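PDB 3V9O: dihydroneopterin aldolase from Burkholderia thailandensis, which belongs to the dihydroneopterin aldolase family and is a tetramer here, each subunit folding as a four-stranded antiparallel sheet with two helices on one face. Local coordinates for residues Val53-Pro58 with Asp109-Val114; Pro17-Cys22 with Glu133-Lys138. All blocks are in the same frame, centred on the assembly; numbering follows the deposited sequence.

In the fold
Interaction 1 joins two inner strands, 47-58 and 113-120, of an antiparallel sheet ordered 22-34, 47-58, 113-120, 127-137. Interaction 2 sets the loop that enters strand 22-34 against the end of strand 127-137, the two strands outermost within the chain, so its segments enclose interaction 1 along the chain. The centres lie about 7 Å apart. Two polar links tie the contacts together: R112 NH1 is 2.8 Å from R18 O, and K138 NZ is 2.8 Å from V111 O, both probable hydrogen bonds. L19 packs on the sheet face away from the helices, touching F56 and A113, opposite L55 and V114. The sheet continues into a neighbouring subunit at E133.

Interaction 1 of 2, residues Val53-Pro58 with Asp109-Val114; sequences VDLFVP and DAVRAV. With EDO (1,2-ethanediol), chain B.
L55 CD1 lies 3.6 Å from V111 CG1, the two side chains standing roughly perpendicular. L55 holds CG anti to its backbone N (chi1 -157°), a torsion that carries CD1 across to the neighbouring segment. Its approach to V114 is uncertain, since that valine has two conformers. L105 of helix 94-106, with L77 and M78 of helix 76-87, covers this face. On the opposite face F56 CD1 rests 3.9 Å from A113 CB, while A113 O sits at the ring edge, in its plane; the ring also meets F135, with planes about 15° apart. The backbones pair antiparallel, L55 with V114 and F56 with A113, and F56 N donates to A113 O at 2.9 Å with an N-H...O angle of 175°. Just beyond that pair the ladder carries a classic beta bulge: R112 and A113 both face F56. F56 O therefore receives R112 N at 2.8 Å, nearly in line with its C=O, and a weak second bond from A113 N. Past the bulge the regular pairing lapses, and A110 O, buried with no hydrogen-bond partner in the model, comes within 3.1 Å of P58 CD. At the polar edge, bends at chi2 and chi3 bring R112 NE and NH2 to O2 and O1, respectively, of a 1,2-ethanediol probably from the crystallisation liquor, each donating at 3.1 Å; O1 lies in the guanidinium plane, with P58 CG obliquely beside NH2. NH1 instead forms a salt bridge to D21 OD1 and a hydrogen bond to R18 O.

Interaction 2 of 2, residues Pro17-Cys22 with Glu133-Lys138; sequences PRLADC and EVFRIK
L19 meets F135 with CD1 4.1 Å from CZ, a buried apolar contact in which the two side chains approach from the two sides. L19 opens a type I beta turn, L19 to C22, closed by C22 N donating to L19 O at 3.0 Å; the turn delivers the chain into strand 22-34, and L19 reaches over the sheet toward strand 127-137, these two strands being outermost within the chain. The inner part of the contact is the more buried and better ordered. L19 CG also lies 4.4 Å from I137 CD1, and L19 touches A113 and F56 as well. Back along the strand, E133 pairs in an antiparallel ladder with a strand of a second subunit, so the sheet continues across the interface.

The outer part is looser in exposure and order: R18, I137 and K138 are partly exposed, and R18 has high B factors. Yet the shortest approach is here, R18 CG coming 3.5 Å from I137 CG2 as the two side chains run antiparallel past one another. A bend at chi2 (57°) turns the rest of the arginine toward the end of the strand, where NH2 bonds to D139 O. K138 contributes its carbonyl, which lies at the guanidinium edge and in its plane: R18 NE reaches K138 O through a nearly straight (164°) but weak hydrogen bond of 3.4 Å.

Interaction 1 of 2, residues Val53-Pro58 with Asp109-Val114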
# COMPACT_ATOMS: atom_id res chain seq x y z
N VAL A 53 -10.88 -3.45 7.97
CA VAL A 53 -11.57 -2.22 8.44
C VAL A 53 -10.51 -1.24 8.95
O VAL A 53 -9.55 -1.61 9.64
CB VAL A 53 -12.49 -2.53 9.64
CG1 VAL A 53 -13.23 -1.25 10.14
CG2 VAL A 53 -13.54 -3.62 9.24
N ASP A 54 -10.72 0.03 8.59
CA ASP A 54 -9.91 1.16 9.11
C ASP A 54 -10.93 2.14 9.70
O ASP A 54 -11.91 2.54 9.07
CB ASP A 54 -9.11 1.89 8.06
CG ASP A 54 -8.03 1.06 7.44
OD1 ASP A 54 -7.17 0.53 8.12
OD2 ASP A 54 -8.01 1.02 6.20
N LEU A 55 -10.77 2.49 10.98
CA LEU A 55 -11.62 3.46 11.62
C LEU A 55 -10.78 4.69 11.95
O LEU A 55 -9.72 4.57 12.59
CB LEU A 55 -12.18 2.76 12.89
CG LEU A 55 -13.45 3.21 13.52
CD1 LEU A 55 -14.57 3.03 12.47
CD2 LEU A 55 -13.70 2.26 14.70
N PHE A 56 -11.20 5.88 11.54
CA PHE A 56 -10.48 7.15 11.82
C PHE A 56 -11.17 7.86 12.93
O PHE A 56 -12.37 8.21 12.78
CB PHE A 56 -10.32 8.00 10.56
CG PHE A 56 -9.54 7.23 9.49
CD1 PHE A 56 -10.17 6.34 8.61
CD2 PHE A 56 -8.16 7.43 9.45
CE1 PHE A 56 -9.38 5.59 7.67
CE2 PHE A 56 -7.41 6.73 8.51
CZ PHE A 56 -8.02 5.85 7.64
N VAL A 57 -10.48 8.03 14.05
CA VAL A 57 -11.05 8.66 15.25
C VAL A 57 -10.17 9.87 15.65
O VAL A 57 -8.92 9.76 15.60
CB VAL A 57 -11.20 7.60 16.39
CG1 VAL A 57 -12.07 6.46 15.91
CG2 VAL A 57 -9.85 7.01 16.81
N PRO A 58 -10.75 10.99 16.06
CA PRO A 58 -9.94 12.17 16.37
C PRO A 58 -8.96 11.91 17.52
O PRO A 58 -9.34 11.30 18.52
CB PRO A 58 -10.98 13.22 16.80
CG PRO A 58 -12.21 12.80 15.99
CD PRO A 58 -12.20 11.30 16.02
N ASP A 109 -20.30 8.74 17.61
CA ASP A 109 -19.88 10.13 17.66
C ASP A 109 -18.37 10.33 17.43
O ASP A 109 -17.95 11.35 16.89
CB ASP A 109 -20.25 10.71 19.00
CG ASP A 109 -21.75 10.86 19.15
OD1 ASP A 109 -22.34 9.91 19.64
OD2 ASP A 109 -22.30 11.92 18.82
N ALA A 110 -17.55 9.40 17.91
CA ALA A 110 -16.11 9.64 17.83
C ALA A 110 -15.51 9.06 16.56
O ALA A 110 -14.25 9.05 16.48
CB ALA A 110 -15.43 9.07 19.09
N VAL A 111 -16.32 8.55 15.60
CA VAL A 111 -15.79 8.07 14.33
C VAL A 111 -15.94 9.18 13.28
O VAL A 111 -17.07 9.66 13.00
CB VAL A 111 -16.50 6.78 13.94
CG1 VAL A 111 -16.10 6.34 12.52
CG2 VAL A 111 -16.15 5.64 14.97
N ARG A 112 -14.83 9.59 12.68
CA ARG A 112 -14.77 10.59 11.62
C ARG A 112 -14.93 9.94 10.25
O ARG A 112 -15.51 10.51 9.34
CB ARG A 112 -13.43 11.28 11.69
CG ARG A 112 -13.00 12.14 10.50
CD ARG A 112 -13.68 13.49 10.55
NE ARG A 112 -13.62 14.17 11.86
CZ ARG A 112 -12.57 14.88 12.31
NH1 ARG A 112 -11.47 15.01 11.56
NH2 ARG A 112 -12.64 15.48 13.50
N ALA A 113 -14.36 8.73 10.07
CA ALA A 113 -14.38 8.07 8.76
C ALA A 113 -14.17 6.58 8.91
O ALA A 113 -13.62 6.16 9.96
CB ALA A 113 -13.28 8.61 7.84
N VAL A 114 -14.57 5.83 7.91
CA VAL A 114 -14.29 4.40 7.92
C VAL A 114 -13.98 3.90 6.52
O VAL A 114 -14.53 4.40 5.52
CB VAL A 114 -15.45 3.65 8.62
CG1 VAL A 114 -16.72 3.82 7.85
CG2 VAL A 114 -15.08 2.15 8.81
C1 EDO B . -15.88 13.68 15.67
O1 EDO B . -15.14 14.86 15.30
C2 EDO B . -15.95 12.75 14.47
O2 EDO B . -16.26 13.43 13.23

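Interaction 2 of 2, residues Pro17-Cys22 with Glu133-Lys138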
# COMPACT_ATOMS: atom_id res chain seq x y z
N PRO A 17 -6.57 15.86 4.55
CA PRO A 17 -6.79 17.02 5.43
C PRO A 17 -7.89 16.82 6.48
O PRO A 17 -7.81 17.39 7.57
CB PRO A 17 -7.18 18.14 4.46
CG PRO A 17 -7.63 17.44 3.22
CD PRO A 17 -6.79 16.20 3.13
N ARG A 18 -8.91 16.03 6.16
CA ARG A 18 -10.02 15.79 7.08
C ARG A 18 -9.67 14.73 8.12
O ARG A 18 -10.40 14.48 9.07
CB ARG A 18 -11.25 15.36 6.28
CG ARG A 18 -12.53 15.21 7.09
CD ARG A 18 -12.89 16.49 7.82
NE ARG A 18 -14.22 16.41 8.41
CZ ARG A 18 -14.59 17.05 9.51
NH1 ARG A 18 -13.71 17.82 10.15
NH2 ARG A 18 -15.83 16.92 9.98
N LEU A 19 -8.52 14.10 7.92
CA LEU A 19 -8.09 12.96 8.73
C LEU A 19 -6.76 13.26 9.43
O LEU A 19 -6.23 12.43 10.17
CB LEU A 19 -7.93 11.72 7.85
CG LEU A 19 -9.17 11.18 7.10
CD1 LEU A 19 -8.83 9.91 6.36
CD2 LEU A 19 -10.29 10.92 8.10
N ALA A 20 -6.21 14.45 9.18
CA ALA A 20 -4.91 14.80 9.76
C ALA A 20 -4.91 14.89 11.30
O ALA A 20 -3.86 14.81 11.93
CB ALA A 20 -4.39 16.10 9.15
N ASP A 21 -6.09 15.08 11.89
CA ASP A 21 -6.18 15.20 13.32
C ASP A 21 -6.70 13.89 13.92
O ASP A 21 -7.16 13.89 15.06
CB ASP A 21 -7.08 16.39 13.72
CG ASP A 21 -8.49 16.29 13.13
OD1 ASP A 21 -8.74 15.45 12.22
OD2 ASP A 21 -9.35 17.12 13.54
N CYS A 22 -6.62 12.80 13.16
CA CYS A 22 -7.14 11.50 13.55
C CYS A 22 -6.00 10.46 13.75
O CYS A 22 -4.91 10.60 13.20
CB CYS A 22 -8.06 10.90 12.48
SG CYS A 22 -9.65 11.77 12.48
N GLU A 133 -14.77 -2.31 -1.86
CA GLU A 133 -14.29 -1.42 -0.79
C GLU A 133 -15.05 -0.12 -0.85
O GLU A 133 -15.32 0.43 -1.94
CB GLU A 133 -12.81 -1.17 -0.97
CG GLU A 133 -12.21 -0.18 0.09
CD GLU A 133 -10.79 0.09 -0.19
OE1 GLU A 133 -10.55 0.86 -1.11
OE2 GLU A 133 -9.92 -0.54 0.44
N VAL A 134 -15.38 0.40 0.33
CA VAL A 134 -15.89 1.76 0.46
C VAL A 134 -15.07 2.57 1.44
O VAL A 134 -14.45 1.99 2.36
CB VAL A 134 -17.34 1.85 0.90
CG1 VAL A 134 -18.23 1.10 -0.14
CG2 VAL A 134 -17.57 1.28 2.25
N PHE A 135 -15.06 3.87 1.30
CA PHE A 135 -14.36 4.80 2.22
C PHE A 135 -15.27 5.99 2.38
O PHE A 135 -15.51 6.73 1.43
CB PHE A 135 -13.00 5.20 1.61
CG PHE A 135 -11.92 5.65 2.61
CD1 PHE A 135 -12.23 6.25 3.80
CD2 PHE A 135 -10.57 5.42 2.33
CE1 PHE A 135 -11.21 6.75 4.67
CE2 PHE A 135 -9.54 5.83 3.21
CZ PHE A 135 -9.88 6.49 4.40
N ARG A 136 -15.81 6.12 3.56
CA ARG A 136 -16.80 7.14 3.89
C ARG A 136 -16.24 8.09 4.94
O ARG A 136 -15.78 7.66 5.99
CB ARG A 136 -18.06 6.47 4.44
CG ARG A 136 -18.88 5.60 3.44
CD ARG A 136 -19.52 6.44 2.32
NE ARG A 136 -18.53 6.66 1.27
CZ ARG A 136 -18.50 7.70 0.44
NH1 ARG A 136 -19.41 8.66 0.48
NH2 ARG A 136 -17.52 7.76 -0.45
N ILE A 137 -16.34 9.39 4.68
CA ILE A 137 -15.88 10.40 5.63
C ILE A 137 -17.03 11.28 6.01
O ILE A 137 -17.77 11.76 5.13
CB ILE A 137 -14.73 11.28 5.03
CG1 ILE A 137 -13.53 10.39 4.61
CG2 ILE A 137 -14.33 12.36 6.02
CD1 ILE A 137 -12.33 11.19 4.10
N LYS A 138 -17.22 11.54 7.30
CA LYS A 138 -18.26 12.48 7.68
C LYS A 138 -17.93 13.93 7.28
O LYS A 138 -16.80 14.37 7.46
CB LYS A 138 -18.44 12.45 9.18
CG LYS A 138 -19.01 11.17 9.62
CD LYS A 138 -19.35 11.25 11.11
CE LYS A 138 -19.82 9.85 11.50
NZ LYS A 138 -19.85 9.67 12.93